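Local coordinates for protein UDP-N-acetylglucosamine pyrophosphorylase (Entamoeba histolytica, PDB 3OC9) that probably catalyses uridylyl transfer from UTP to N-acetyl-alpha-D-glucosamine 1-phosphate, yielding UDP-N-acetylglucosamine and diphosphate, at residues Ser207-Lys212 against Thr268-Lys273; Cys258-Ile263 against Asp314-Ala319; Leu60-Pro65 against Thr349-Trp354; Phe333-Asn338 against Ser343-Asn348. All coordinates share one frame; numbering follows the deposited sequence.

Contact 1: Ser207-Lys212 against Thr268-Lys273; sequences SEICIK and TSFLEK
Glu208 meets Phe270 where the chain enters strand 209-215. The stem of the glutamate crosses the base of the phenylalanine at about a right angle, with Glu208 CB 4.0 Å from Phe270 CB, and the main-chain carbonyl of Glu208 also touches that CB. The carboxylate is divided between two tasks. OE1 takes hydrogen bonds from the backbone amides of Thr320 and Lys321, which holds the group in place, while Glu208 OE2 accepts a hydrogen bond from a water 2.9 Å away. That water in turn accepts from Lys273 NZ at 2.8 Å, so acid and base are linked through solvent; Glu208 OE2 and Lys273 NZ themselves are 4.6 Å apart. In the GT-A-like mixed sheet, 209-215 runs antiparallel to 263-267, and helix 268-274 springs directly from the end of the latter, which is how Phe270 comes to face the start of its partner strand. Next along, Ile209 lays its longer branch on the ring: CG1 is over one face, off toward the rim, 4.1 Å from the centroid in a CH-pi contact, and CD1 reaches Phe270 CZ at 3.7 Å. With chi1 near 180° (-179°), Phe270 sends its ring out from the helix to the isoleucine.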
loop_
_atom_site.group_PDB
_atom_site.type_symbol
_atom_site.label_atom_id
_atom_site.label_comp_id
_atom_site.label_asym_id
_atom_site.label_seq_id
_atom_site.Cartn_x
_atom_site.Cartn_y
_atom_site.Cartn_z
ATOM N N SER A 207 -4.637 -4.036 19.352
ATOM C CA SER A 207 -4.528 -5.028 18.248
ATOM C C SER A 207 -3.068 -5.389 17.938
ATOM O O SER A 207 -2.198 -4.508 18.029
ATOM C CB SER A 207 -5.129 -4.440 16.950
ATOM O OG SER A 207 -6.491 -4.044 17.109
ATOM N N GLU A 208 -2.816 -6.653 17.546
ATOM C CA GLU A 208 -1.561 -7.071 16.835
ATOM C C GLU A 208 -1.563 -6.689 15.335
ATOM O O GLU A 208 -0.541 -6.244 14.785
ATOM C CB GLU A 208 -1.355 -8.590 16.965
ATOM C CG GLU A 208 -0.950 -9.033 18.394
ATOM C CD GLU A 208 -1.052 -10.543 18.573
ATOM O OE1 GLU A 208 -2.123 -11.100 18.280
ATOM O OE2 GLU A 208 -0.075 -11.164 19.042
ATOM N N ILE A 209 -2.705 -6.912 14.677
ATOM C CA ILE A 209 -2.918 -6.530 13.264
ATOM C C ILE A 209 -4.245 -5.764 13.137
ATOM O O ILE A 209 -5.275 -6.197 13.725
ATOM C CB ILE A 209 -2.969 -7.768 12.284
ATOM C CG1 ILE A 209 -1.868 -8.795 12.598
ATOM C CG2 ILE A 209 -2.865 -7.284 10.786
ATOM C CD1 ILE A 209 -1.974 -10.115 11.774
ATOM N N CYS A 210 -4.228 -4.644 12.390
ATOM C CA CYS A 210 -5.451 -3.942 11.973
ATOM C C CYS A 210 -5.533 -4.012 10.420
ATOM O O CYS A 210 -4.658 -3.440 9.709
ATOM C CB CYS A 210 -5.456 -2.484 12.486
ATOM S SG CYS A 210 -6.965 -1.486 12.031
ATOM N N ILE A 211 -6.572 -4.681 9.899
ATOM C CA ILE A 211 -6.717 -4.952 8.434
ATOM C C ILE A 211 -7.786 -4.031 7.799
ATOM O O ILE A 211 -8.969 -4.156 8.158
ATOM C CB ILE A 211 -7.142 -6.445 8.154
ATOM C CG1 ILE A 211 -6.204 -7.433 8.870
ATOM C CG2 ILE A 211 -7.176 -6.740 6.628
ATOM C CD1 ILE A 211 -6.707 -8.957 8.868
ATOM N N LYS A 212 -7.385 -3.132 6.881
ATOM C CA LYS A 212 -8.373 -2.314 6.112
ATOM C C LYS A 212 -9.072 -3.149 5.010
ATOM O O LYS A 212 -8.414 -3.925 4.297
ATOM C CB LYS A 212 -7.742 -0.999 5.542
ATOM C CG LYS A 212 -7.713 0.165 6.609
ATOM C CD LYS A 212 -6.946 1.423 6.124
ATOM C CE LYS A 212 -7.286 2.676 6.977
ATOM N NZ LYS A 212 -6.545 3.933 6.473
ATOM N N THR A 268 4.919 -3.670 16.925
ATOM C CA THR A 268 6.341 -4.070 16.832
ATOM C C THR A 268 6.540 -5.474 17.441
ATOM O O THR A 268 7.286 -6.305 16.891
ATOM C CB THR A 268 7.279 -2.979 17.459
ATOM O OG1 THR A 268 7.106 -1.741 16.750
ATOM C CG2 THR A 268 8.750 -3.398 17.381
ATOM N N SER A 269 5.847 -5.742 18.550
ATOM C CA SER A 269 5.881 -7.073 19.176
ATOM C C SER A 269 5.385 -8.157 18.207
ATOM O O SER A 269 5.947 -9.275 18.170
ATOM C CB SER A 269 5.060 -7.086 20.472
ATOM O OG SER A 269 5.107 -8.361 21.094
ATOM N N PHE A 270 4.348 -7.843 17.412
ATOM C CA PHE A 270 3.865 -8.820 16.417
ATOM C C PHE A 270 4.897 -9.058 15.290
ATOM O O PHE A 270 5.128 -10.214 14.897
ATOM C CB PHE A 270 2.450 -8.504 15.837
ATOM C CG PHE A 270 1.985 -9.544 14.824
ATOM C CD1 PHE A 270 2.105 -9.310 13.460
ATOM C CD2 PHE A 270 1.502 -10.798 15.250
ATOM C CE1 PHE A 270 1.736 -10.302 12.521
ATOM C CE2 PHE A 270 1.125 -11.790 14.326
ATOM C CZ PHE A 270 1.228 -11.541 12.963
ATOM N N LEU A 271 5.523 -7.986 14.795
ATOM C CA LEU A 271 6.587 -8.114 13.781
ATOM C C LEU A 271 7.744 -9.008 14.285
ATOM O O LEU A 271 8.314 -9.786 13.513
ATOM C CB LEU A 271 7.124 -6.729 13.334
ATOM C CG LEU A 271 6.158 -5.813 12.548
ATOM C CD1 LEU A 271 6.811 -4.462 12.298
ATOM C CD2 LEU A 271 5.683 -6.438 11.230
ATOM N N GLU A 272 8.067 -8.912 15.576
ATOM C CA GLU A 272 9.084 -9.814 16.180
ATOM C C GLU A 272 8.686 -11.298 16.101
ATOM O O GLU A 272 9.541 -12.154 15.758
ATOM C CB GLU A 272 9.461 -9.362 17.609
ATOM C CG GLU A 272 10.203 -8.009 17.631
ATOM C CD GLU A 272 10.393 -7.396 19.017
ATOM O OE1 GLU A 272 9.445 -7.411 19.845
ATOM O OE2 GLU A 272 11.498 -6.863 19.274
ATOM N N LYS A 273 7.407 -11.606 16.371
ATOM C CA LYS A 273 6.882 -12.991 16.214
ATOM C C LYS A 273 6.875 -13.448 14.762
ATOM O O LYS A 273 7.290 -14.573 14.450
ATOM C CB LYS A 273 5.463 -13.142 16.799
ATOM C CG LYS A 273 5.325 -12.839 18.274
ATOM C CD LYS A 273 3.901 -13.177 18.776
ATOM C CE LYS A 273 3.794 -13.084 20.306
ATOM N NZ LYS A 273 4.169 -11.724 20.839
HETATM O O HOH W 1 2.454 -9.824 19.621
#

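Contact 2: Cys258-Ile263 against Asp314-Ala319; sequences CGHISI and DVFPLA
His260 and Phe316 form a buried, offset edge-to-face aromatic pair between the antiparallel strand 258-261 of the central mixed sheet and a short 3-10 turn in the connection leading to strand 322-326. It is a small contact made by two ring ends, for the backbones stay far apart: even the closest CA atoms, those of these same two residues, are 11.8 Å from each other. Each side chain is thus extended across the gap. His260 leaves its strand with CG trans to the main-chain nitrogen (chi1 171°). From the other side, the turn presents Phe316, and its 3-10 winding is marked by successive backbone bonds from Leu318 N to Val315 O at 3.1 Å and from Ala319 N to Phe316 O at 3.2 Å. The ring planes of His260 and Phe316 stand nearly perpendicular, at 84°, with their ring centroids 5.6 Å apart, and the edge of the phenylalanine is directed at the histidine face. On the other side of the imidazole, Ser262 N lies over the ring, near its rim, where the chain turns the corner into strand 263-267. Asn264 ND2, on that next strand, is hydrogen-bonded to His260 NE2 and so limits rotation of the imidazole. Ile211 and Val235 also pack against Phe316. Where the two rings come nearest, Phe316 CZ is 3.8 Å from His260 NE2, and this nitrogen sits close to the plane of the phenyl ring.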
loop_
_atom_site.group_PDB
_atom_site.type_symbol
_atom_site.label_atom_id
_atom_site.label_comp_id
_atom_site.label_asym_id
_atom_site.label_seq_id
_atom_site.Cartn_x
_atom_site.Cartn_y
_atom_site.Cartn_z
ATOM N N CYS A 258 -15.691 -9.208 3.277
ATOM C CA CYS A 258 -14.484 -8.438 3.676
ATOM C C CYS A 258 -13.366 -8.513 2.615
ATOM O O CYS A 258 -12.508 -9.415 2.658
ATOM C CB CYS A 258 -13.978 -8.924 5.064
ATOM S SG CYS A 258 -15.091 -8.525 6.483
ATOM N N GLY A 259 -13.371 -7.575 1.660
ATOM C CA GLY A 259 -12.344 -7.529 0.594
ATOM C C GLY A 259 -10.987 -7.003 1.070
ATOM O O GLY A 259 -10.871 -5.830 1.430
ATOM N N HIS A 260 -9.943 -7.847 1.011
ATOM C CA HIS A 260 -8.583 -7.453 1.499
ATOM C C HIS A 260 -7.866 -6.549 0.488
ATOM O O HIS A 260 -7.645 -6.959 -0.657
ATOM C CB HIS A 260 -7.726 -8.725 1.776
ATOM C CG HIS A 260 -6.276 -8.440 2.069
ATOM N ND1 HIS A 260 -5.251 -8.867 1.246
ATOM C CD2 HIS A 260 -5.684 -7.776 3.098
ATOM C CE1 HIS A 260 -4.091 -8.459 1.747
ATOM N NE2 HIS A 260 -4.324 -7.803 2.877
ATOM N N ILE A 261 -7.511 -5.324 0.883
ATOM C CA ILE A 261 -6.932 -4.369 -0.101
ATOM C C ILE A 261 -5.472 -3.935 0.182
ATOM O O ILE A 261 -4.974 -2.963 -0.412
ATOM C CB ILE A 261 -7.836 -3.114 -0.378
ATOM C CG1 ILE A 261 -8.403 -2.562 0.907
ATOM C CG2 ILE A 261 -8.946 -3.411 -1.455
ATOM C CD1 ILE A 261 -7.394 -1.787 1.701
ATOM N N SER A 262 -4.790 -4.668 1.065
ATOM C CA SER A 262 -3.335 -4.481 1.329
ATOM C C SER A 262 -2.940 -3.104 1.914
ATOM O O SER A 262 -1.967 -2.482 1.460
ATOM C CB SER A 262 -2.448 -4.780 0.087
ATOM O OG SER A 262 -2.546 -6.128 -0.354
ATOM N N ILE A 263 -3.688 -2.647 2.919
ATOM C CA ILE A 263 -3.250 -1.528 3.795
ATOM C C ILE A 263 -3.407 -2.061 5.239
ATOM O O ILE A 263 -4.534 -2.108 5.761
ATOM C CB ILE A 263 -4.063 -0.198 3.575
ATOM C CG1 ILE A 263 -4.083 0.228 2.091
ATOM C CG2 ILE A 263 -3.481 0.969 4.475
ATOM C CD1 ILE A 263 -5.160 1.308 1.749
ATOM N N ASP A 314 -0.215 -14.832 4.477
ATOM C CA ASP A 314 -0.204 -16.132 5.173
ATOM C C ASP A 314 0.250 -16.038 6.640
ATOM O O ASP A 314 0.163 -17.034 7.366
ATOM C CB ASP A 314 0.637 -17.193 4.407
ATOM C CG ASP A 314 -0.052 -17.689 3.124
ATOM O OD1 ASP A 314 -1.309 -17.805 3.089
ATOM O OD2 ASP A 314 0.669 -17.984 2.129
ATOM N N VAL A 315 0.699 -14.847 7.073
ATOM C CA VAL A 315 1.050 -14.601 8.490
ATOM C C VAL A 315 -0.176 -14.288 9.385
ATOM O O VAL A 315 -0.099 -14.438 10.609
ATOM C CB VAL A 315 2.172 -13.518 8.666
ATOM C CG1 VAL A 315 1.602 -12.097 8.777
ATOM C CG2 VAL A 315 3.039 -13.851 9.898
ATOM N N PHE A 316 -1.303 -13.922 8.768
ATOM C CA PHE A 316 -2.507 -13.510 9.539
ATOM C C PHE A 316 -2.982 -14.504 10.638
ATOM O O PHE A 316 -3.359 -14.055 11.738
ATOM C CB PHE A 316 -3.704 -13.096 8.627
ATOM C CG PHE A 316 -3.507 -11.809 7.797
ATOM C CD1 PHE A 316 -2.363 -10.996 7.887
ATOM C CD2 PHE A 316 -4.532 -11.424 6.907
ATOM C CE1 PHE A 316 -2.242 -9.807 7.079
ATOM C CE2 PHE A 316 -4.421 -10.235 6.090
ATOM C CZ PHE A 316 -3.285 -9.424 6.193
ATOM N N PRO A 317 -2.971 -15.844 10.369
ATOM C CA PRO A 317 -3.479 -16.768 11.423
ATOM C C PRO A 317 -2.574 -16.925 12.675
ATOM O O PRO A 317 -3.002 -17.526 13.688
ATOM C CB PRO A 317 -3.678 -18.111 10.686
ATOM C CG PRO A 317 -3.012 -17.970 9.349
ATOM C CD PRO A 317 -2.794 -16.509 9.056
ATOM N N LEU A 318 -1.356 -16.374 12.619
ATOM C CA LEU A 318 -0.473 -16.330 13.803
ATOM C C LEU A 318 -1.015 -15.411 14.920
ATOM O O LEU A 318 -0.777 -15.649 16.120
ATOM C CB LEU A 318 0.958 -15.916 13.391
ATOM C CG LEU A 318 2.075 -15.823 14.456
ATOM C CD1 LEU A 318 2.368 -17.176 15.101
ATOM C CD2 LEU A 318 3.347 -15.251 13.846
ATOM N N ALA A 319 -1.737 -14.360 14.533
ATOM C CA ALA A 319 -2.280 -13.381 15.506
ATOM C C ALA A 319 -3.502 -13.864 16.317
ATOM O O ALA A 319 -4.344 -14.592 15.779
ATOM C CB ALA A 319 -2.619 -12.075 14.776
#

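Contact 3: Leu60-Pro65 against Thr349-Trp354; sequences LPFEIP and TVKRDW
Phe62 and Trp354 meet because their first torsions turn them toward each other: Phe62 turns CG trans to its own carbonyl carbon (chi1 -59°), while Trp354 throws its indole out from the helix with chi1 at -176°. The six-membered part of the Trp354 indole lies over the Phe62 ring obliquely, planes 35° apart and centroids separated by 4.5 Å. Trp354 CZ3 sits over the centre of one phenyl face and comes within 3.6 Å of Phe62 CD2. The opposite face is taken by Leu60 CB from the same loop, so the phenyl is clasped between the two. A third neighbour closes on its rim, where Lys351 CG approaches in the ring plane, 3.9 Å from CD1 of Phe62. Beyond CG the lysine runs out extended, past the phenyl, and Lys351 NZ makes a weak hydrogen bond of 2.9 Å to Pro61 O; Lys351 CE is almost as close to that oxygen. Pro61 is itself the centre of an inverse gamma turn, closed by Phe62 N on Leu60 O at 2.8 Å. A water held by Glu63 OE2 adds a weak second link to the ammonium group. The contact packs the loop between strands 59-60 and 66-67 against helix 347-364. Met71 of helix 68-87 touches Phe62, and Glu378 of strand 377-379 touches the side chains of both Phe62 and Trp354 while its carboxylate accepts from Glu63 N.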
loop_
_atom_site.group_PDB
_atom_site.type_symbol
_atom_site.label_atom_id
_atom_site.label_comp_id
_atom_site.label_asym_id
_atom_site.label_seq_id
_atom_site.Cartn_x
_atom_site.Cartn_y
_atom_site.Cartn_z
ATOM N N LEU A 60 3.315 10.892 -12.603
ATOM C CA LEU A 60 1.879 11.018 -12.927
ATOM C C LEU A 60 1.589 12.273 -13.786
ATOM O O LEU A 60 1.981 13.372 -13.414
ATOM C CB LEU A 60 1.058 11.024 -11.630
ATOM C CG LEU A 60 1.382 9.786 -10.765
ATOM C CD1 LEU A 60 1.251 10.048 -9.258
ATOM C CD2 LEU A 60 0.516 8.623 -11.198
ATOM N N PRO A 61 0.866 12.118 -14.921
ATOM C CA PRO A 61 0.655 13.303 -15.783
ATOM C C PRO A 61 -0.466 14.258 -15.331
ATOM O O PRO A 61 -1.412 14.499 -16.090
ATOM C CB PRO A 61 0.339 12.679 -17.153
ATOM C CG PRO A 61 -0.366 11.369 -16.797
ATOM C CD PRO A 61 0.327 10.884 -15.526
ATOM N N PHE A 62 -0.339 14.820 -14.129
ATOM C CA PHE A 62 -1.261 15.831 -13.626
ATOM C C PHE A 62 -0.915 17.196 -14.262
ATOM O O PHE A 62 0.086 17.307 -15.000
ATOM C CB PHE A 62 -1.206 15.944 -12.090
ATOM C CG PHE A 62 -1.550 14.663 -11.339
ATOM C CD1 PHE A 62 -2.527 13.794 -11.803
ATOM C CD2 PHE A 62 -0.900 14.364 -10.136
ATOM C CE1 PHE A 62 -2.855 12.621 -11.081
ATOM C CE2 PHE A 62 -1.216 13.190 -9.408
ATOM C CZ PHE A 62 -2.199 12.325 -9.898
ATOM N N GLU A 63 -1.712 18.224 -13.974
ATOM C CA GLU A 63 -1.378 19.595 -14.428
ATOM C C GLU A 63 -0.027 20.049 -13.853
ATOM O O GLU A 63 0.729 20.774 -14.518
ATOM C CB GLU A 63 -2.495 20.598 -14.102
ATOM C CG GLU A 63 -3.836 20.347 -14.854
ATOM C CD GLU A 63 -3.715 20.455 -16.368
ATOM O OE1 GLU A 63 -3.055 21.398 -16.850
ATOM O OE2 GLU A 63 -4.275 19.592 -17.079
ATOM N N ILE A 64 0.246 19.625 -12.619
ATOM C CA ILE A 64 1.568 19.776 -11.990
ATOM C C ILE A 64 2.141 18.359 -11.787
ATOM O O ILE A 64 1.742 17.644 -10.854
ATOM C CB ILE A 64 1.492 20.541 -10.630
ATOM C CG1 ILE A 64 0.769 21.885 -10.780
ATOM C CG2 ILE A 64 2.883 20.727 -10.014
ATOM C CD1 ILE A 64 1.405 22.843 -11.791
ATOM N N PRO A 65 3.067 17.926 -12.668
ATOM C CA PRO A 65 3.482 16.511 -12.641
ATOM C C PRO A 65 4.397 16.136 -11.469
ATOM O O PRO A 65 5.414 16.811 -11.242
ATOM C CB PRO A 65 4.232 16.326 -13.968
ATOM C CG PRO A 65 4.166 17.667 -14.684
ATOM C CD PRO A 65 3.844 18.698 -13.658
ATOM N N THR A 349 -8.246 7.047 -15.071
ATOM C CA THR A 349 -9.167 6.629 -13.994
ATOM C C THR A 349 -8.695 7.160 -12.632
ATOM O O THR A 349 -9.524 7.573 -11.794
ATOM C CB THR A 349 -9.437 5.081 -13.941
ATOM O OG1 THR A 349 -8.235 4.351 -13.627
ATOM C CG2 THR A 349 -10.005 4.572 -15.262
ATOM N N VAL A 350 -7.370 7.172 -12.437
ATOM C CA VAL A 350 -6.757 7.776 -11.231
ATOM C C VAL A 350 -7.049 9.285 -11.145
ATOM O O VAL A 350 -7.504 9.774 -10.107
ATOM C CB VAL A 350 -5.221 7.485 -11.133
ATOM C CG1 VAL A 350 -4.587 8.306 -10.002
ATOM C CG2 VAL A 350 -4.961 5.974 -10.951
ATOM N N LYS A 351 -6.789 10.026 -12.229
ATOM C CA LYS A 351 -7.154 11.456 -12.320
ATOM C C LYS A 351 -8.615 11.778 -11.962
ATOM O O LYS A 351 -8.867 12.663 -11.125
ATOM C CB LYS A 351 -6.866 11.993 -13.731
ATOM C CG LYS A 351 -5.628 12.802 -13.860
ATOM C CD LYS A 351 -5.657 13.510 -15.230
ATOM C CE LYS A 351 -4.358 14.216 -15.502
ATOM N NZ LYS A 351 -4.179 14.543 -16.952
ATOM N N ARG A 352 -9.558 11.058 -12.592
ATOM C CA ARG A 352 -11.002 11.236 -12.353
ATOM C C ARG A 352 -11.368 11.065 -10.873
ATOM O O ARG A 352 -12.153 11.866 -10.325
ATOM C CB ARG A 352 -11.816 10.269 -13.238
ATOM C CG ARG A 352 -13.349 10.373 -13.123
ATOM C CD ARG A 352 -14.070 9.258 -13.900
ATOM N NE ARG A 352 -14.004 9.466 -15.346
ATOM C CZ ARG A 352 -13.253 8.744 -16.173
ATOM N NH1 ARG A 352 -12.518 7.747 -15.701
ATOM N NH2 ARG A 352 -13.238 9.015 -17.474
ATOM N N ASP A 353 -10.791 10.037 -10.231
ATOM C CA ASP A 353 -11.068 9.720 -8.821
ATOM C C ASP A 353 -10.468 10.792 -7.869
ATOM O O ASP A 353 -11.142 11.247 -6.935
ATOM C CB ASP A 353 -10.551 8.300 -8.458
ATOM C CG ASP A 353 -11.426 7.149 -9.029
ATOM O OD1 ASP A 353 -12.623 7.352 -9.320
ATOM O OD2 ASP A 353 -10.908 6.013 -9.152
ATOM N N TRP A 354 -9.221 11.207 -8.124
ATOM C CA TRP A 354 -8.558 12.239 -7.283
ATOM C C TRP A 354 -9.295 13.608 -7.368
ATOM O O TRP A 354 -9.529 14.270 -6.337
ATOM C CB TRP A 354 -7.050 12.341 -7.620
ATOM C CG TRP A 354 -6.224 13.315 -6.748
ATOM C CD1 TRP A 354 -6.225 13.413 -5.371
ATOM C CD2 TRP A 354 -5.261 14.272 -7.213
ATOM N NE1 TRP A 354 -5.348 14.394 -4.965
ATOM C CE2 TRP A 354 -4.748 14.942 -6.071
ATOM C CE3 TRP A 354 -4.802 14.649 -8.485
ATOM C CZ2 TRP A 354 -3.788 15.953 -6.161
ATOM C CZ3 TRP A 354 -3.834 15.669 -8.576
ATOM C CH2 TRP A 354 -3.348 16.308 -7.415
HETATM O O HOH W 2 -5.809 17.375 -16.203
#

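Contact 4: Phe333-Asn338 against Ser343-Asn348; sequences FSALKN and SFDNVN
Lys337 and Asn338 offer consecutive backbone amides to one acceptor, Asp345 O, in the loop that leads to the N-cap of helix 347-364. Lys337 N and Asn338 N each lie 2.9 Å from Asp345 O, and the two donors reach the oxygen from opposite faces of the carbonyl plane. The Asn338 side chain adds a third grip: its ND2 sends an almost straight N-H (178°) to Phe344 O at 3.0 Å, the oxygen lying in the amide plane, although the donor stands well above the plane of the carbonyl. The same nitrogen hangs over one face of the Phe344 ring. Leu336 CD1 packs on Val347 CG1 and the neighbouring backbone. Further out, Asp345 adopts left-handed helical backbone angles, and Asn346 caps the helix by accepting from Thr349 N with OD1. Outside the two segments, Arg48 NE is hydrogen-bonded to Asn338 OD1 and Lys55 NZ to Leu336 O; these two basic residues probably belong to the glycine-rich signature segment that helps bind the nucleotide in related pyrophosphorylases. One water bridges Ala335 N and Asp345 OD1. Another accepts from Val347 N, in the helix's first turn, at 3.1 Å and donates to Asn338 O at 2.8 Å.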
loop_
_atom_site.group_PDB
_atom_site.type_symbol
_atom_site.label_atom_id
_atom_site.label_comp_id
_atom_site.label_asym_id
_atom_site.label_seq_id
_atom_site.Cartn_x
_atom_site.Cartn_y
_atom_site.Cartn_z
ATOM N N PHE A 333 -9.317 4.272 -2.272
ATOM C CA PHE A 333 -8.915 3.212 -3.259
ATOM C C PHE A 333 -9.009 3.602 -4.756
ATOM O O PHE A 333 -10.094 3.582 -5.330
ATOM C CB PHE A 333 -9.664 1.881 -3.014
ATOM C CG PHE A 333 -9.139 0.723 -3.859
ATOM C CD1 PHE A 333 -8.011 0.017 -3.469
ATOM C CD2 PHE A 333 -9.770 0.378 -5.067
ATOM C CE1 PHE A 333 -7.507 -1.038 -4.263
ATOM C CE2 PHE A 333 -9.273 -0.667 -5.876
ATOM C CZ PHE A 333 -8.146 -1.372 -5.467
ATOM N N SER A 334 -7.870 3.917 -5.387
ATOM C CA SER A 334 -7.798 4.058 -6.871
ATOM C C SER A 334 -6.399 3.640 -7.345
ATOM O O SER A 334 -5.427 4.353 -7.085
ATOM C CB SER A 334 -8.129 5.497 -7.319
ATOM O OG SER A 334 -8.264 5.596 -8.747
ATOM N N ALA A 335 -6.293 2.477 -8.008
ATOM C CA ALA A 335 -4.974 1.868 -8.317
ATOM C C ALA A 335 -4.456 2.203 -9.716
ATOM O O ALA A 335 -5.252 2.337 -10.642
ATOM C CB ALA A 335 -5.018 0.372 -8.144
ATOM N N LEU A 336 -3.131 2.301 -9.856
ATOM C CA LEU A 336 -2.466 2.454 -11.181
ATOM C C LEU A 336 -1.725 1.171 -11.559
ATOM O O LEU A 336 -0.689 0.842 -10.946
ATOM C CB LEU A 336 -1.495 3.646 -11.197
ATOM C CG LEU A 336 -0.682 3.843 -12.501
ATOM C CD1 LEU A 336 -1.589 4.135 -13.706
ATOM C CD2 LEU A 336 0.410 4.934 -12.363
ATOM N N LYS A 337 -2.252 0.453 -12.561
ATOM C CA LYS A 337 -1.737 -0.868 -12.961
ATOM C C LYS A 337 -1.477 -1.053 -14.470
ATOM O O LYS A 337 -0.585 -1.829 -14.855
ATOM C CB LYS A 337 -2.656 -1.984 -12.460
ATOM C CG LYS A 337 -2.638 -2.143 -10.942
ATOM C CD LYS A 337 -3.664 -3.139 -10.443
ATOM C CE LYS A 337 -3.267 -3.660 -9.069
ATOM N NZ LYS A 337 -2.064 -4.553 -9.168
ATOM N N ASN A 338 -2.247 -0.349 -15.305
ATOM C CA ASN A 338 -2.246 -0.553 -16.766
ATOM C C ASN A 338 -1.925 0.719 -17.578
ATOM O O ASN A 338 -2.110 1.853 -17.101
ATOM C CB ASN A 338 -3.621 -1.094 -17.226
ATOM C CG ASN A 338 -4.040 -2.372 -16.513
ATOM O OD1 ASN A 338 -3.291 -3.361 -16.460
ATOM N ND2 ASN A 338 -5.267 -2.369 -15.973
ATOM N N SER A 343 -8.995 -0.156 -20.296
ATOM C CA SER A 343 -9.971 0.855 -19.870
ATOM C C SER A 343 -10.215 0.857 -18.358
ATOM O O SER A 343 -11.213 1.416 -17.880
ATOM C CB SER A 343 -11.299 0.690 -20.636
ATOM O OG SER A 343 -11.969 -0.486 -20.221
ATOM N N PHE A 344 -9.301 0.246 -17.603
ATOM C CA PHE A 344 -9.378 0.269 -16.132
ATOM C C PHE A 344 -8.000 0.413 -15.465
ATOM O O PHE A 344 -6.992 0.081 -16.081
ATOM C CB PHE A 344 -10.167 -0.945 -15.600
ATOM C CG PHE A 344 -9.474 -2.271 -15.774
ATOM C CD1 PHE A 344 -8.878 -2.903 -14.681
ATOM C CD2 PHE A 344 -9.438 -2.903 -17.018
ATOM C CE1 PHE A 344 -8.234 -4.145 -14.827
ATOM C CE2 PHE A 344 -8.789 -4.146 -17.182
ATOM C CZ PHE A 344 -8.188 -4.764 -16.081
ATOM N N ASP A 345 -7.977 0.930 -14.227
ATOM C CA ASP A 345 -6.731 1.122 -13.418
ATOM C C ASP A 345 -5.575 1.785 -14.197
ATOM O O ASP A 345 -4.444 1.256 -14.229
ATOM C CB ASP A 345 -6.275 -0.198 -12.767
ATOM C CG ASP A 345 -7.312 -0.778 -11.797
ATOM O OD1 ASP A 345 -8.259 -0.069 -11.409
ATOM O OD2 ASP A 345 -7.163 -1.949 -11.413
ATOM N N ASN A 346 -5.875 2.934 -14.815
ATOM C CA ASN A 346 -4.901 3.699 -15.639
ATOM C C ASN A 346 -4.782 5.185 -15.216
ATOM O O ASN A 346 -5.414 5.605 -14.236
ATOM C CB ASN A 346 -5.223 3.544 -17.144
ATOM C CG ASN A 346 -6.567 4.150 -17.534
ATOM O OD1 ASN A 346 -6.951 5.221 -17.052
ATOM N ND2 ASN A 346 -7.284 3.472 -18.445
ATOM N N VAL A 347 -3.967 5.981 -15.921
ATOM C CA VAL A 347 -3.732 7.370 -15.503
ATOM C C VAL A 347 -4.986 8.243 -15.534
ATOM O O VAL A 347 -5.141 9.136 -14.704
ATOM C CB VAL A 347 -2.525 8.062 -16.240
ATOM C CG1 VAL A 347 -1.213 7.411 -15.847
ATOM C CG2 VAL A 347 -2.707 8.054 -17.770
ATOM N N ASN A 348 -5.892 7.958 -16.474
ATOM C CA ASN A 348 -7.169 8.667 -16.570
ATOM C C ASN A 348 -8.169 8.324 -15.458
ATOM O O ASN A 348 -8.839 9.229 -14.948
ATOM C CB ASN A 348 -7.800 8.486 -17.964
ATOM C CG ASN A 348 -7.077 9.307 -19.036
ATOM O OD1 ASN A 348 -6.417 10.307 -18.728
ATOM N ND2 ASN A 348 -7.191 8.886 -20.294
HETATM O O HOH W 3 -8.721 1.089 -8.850
HETATM O O HOH W 4 -2.032 4.560 -17.817
#

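In the fold
From the N terminus, the loop at 60-65 comes first and finds its partner only at 349-354, so contact 3 closes a long excursion within which the other three contacts nest. Inside it, contact 1 opens at 207-212; contact 2 opens at 258-263 before contact 1 closes at 268-273, and the two cross. They meet on neighbouring strands 209-215 and 258-261, tying helix 268-274 and the 314-319 turn to one region of the sheet. Contact 4 follows in series as a short local loop. It shares helix 347-364 with contact 3, where Ser334 OG reaches Asp353 OD2, and touches contact 2 through Phe333 on Ile261. Contacts 1 and 3 are 34 Å apart between centres.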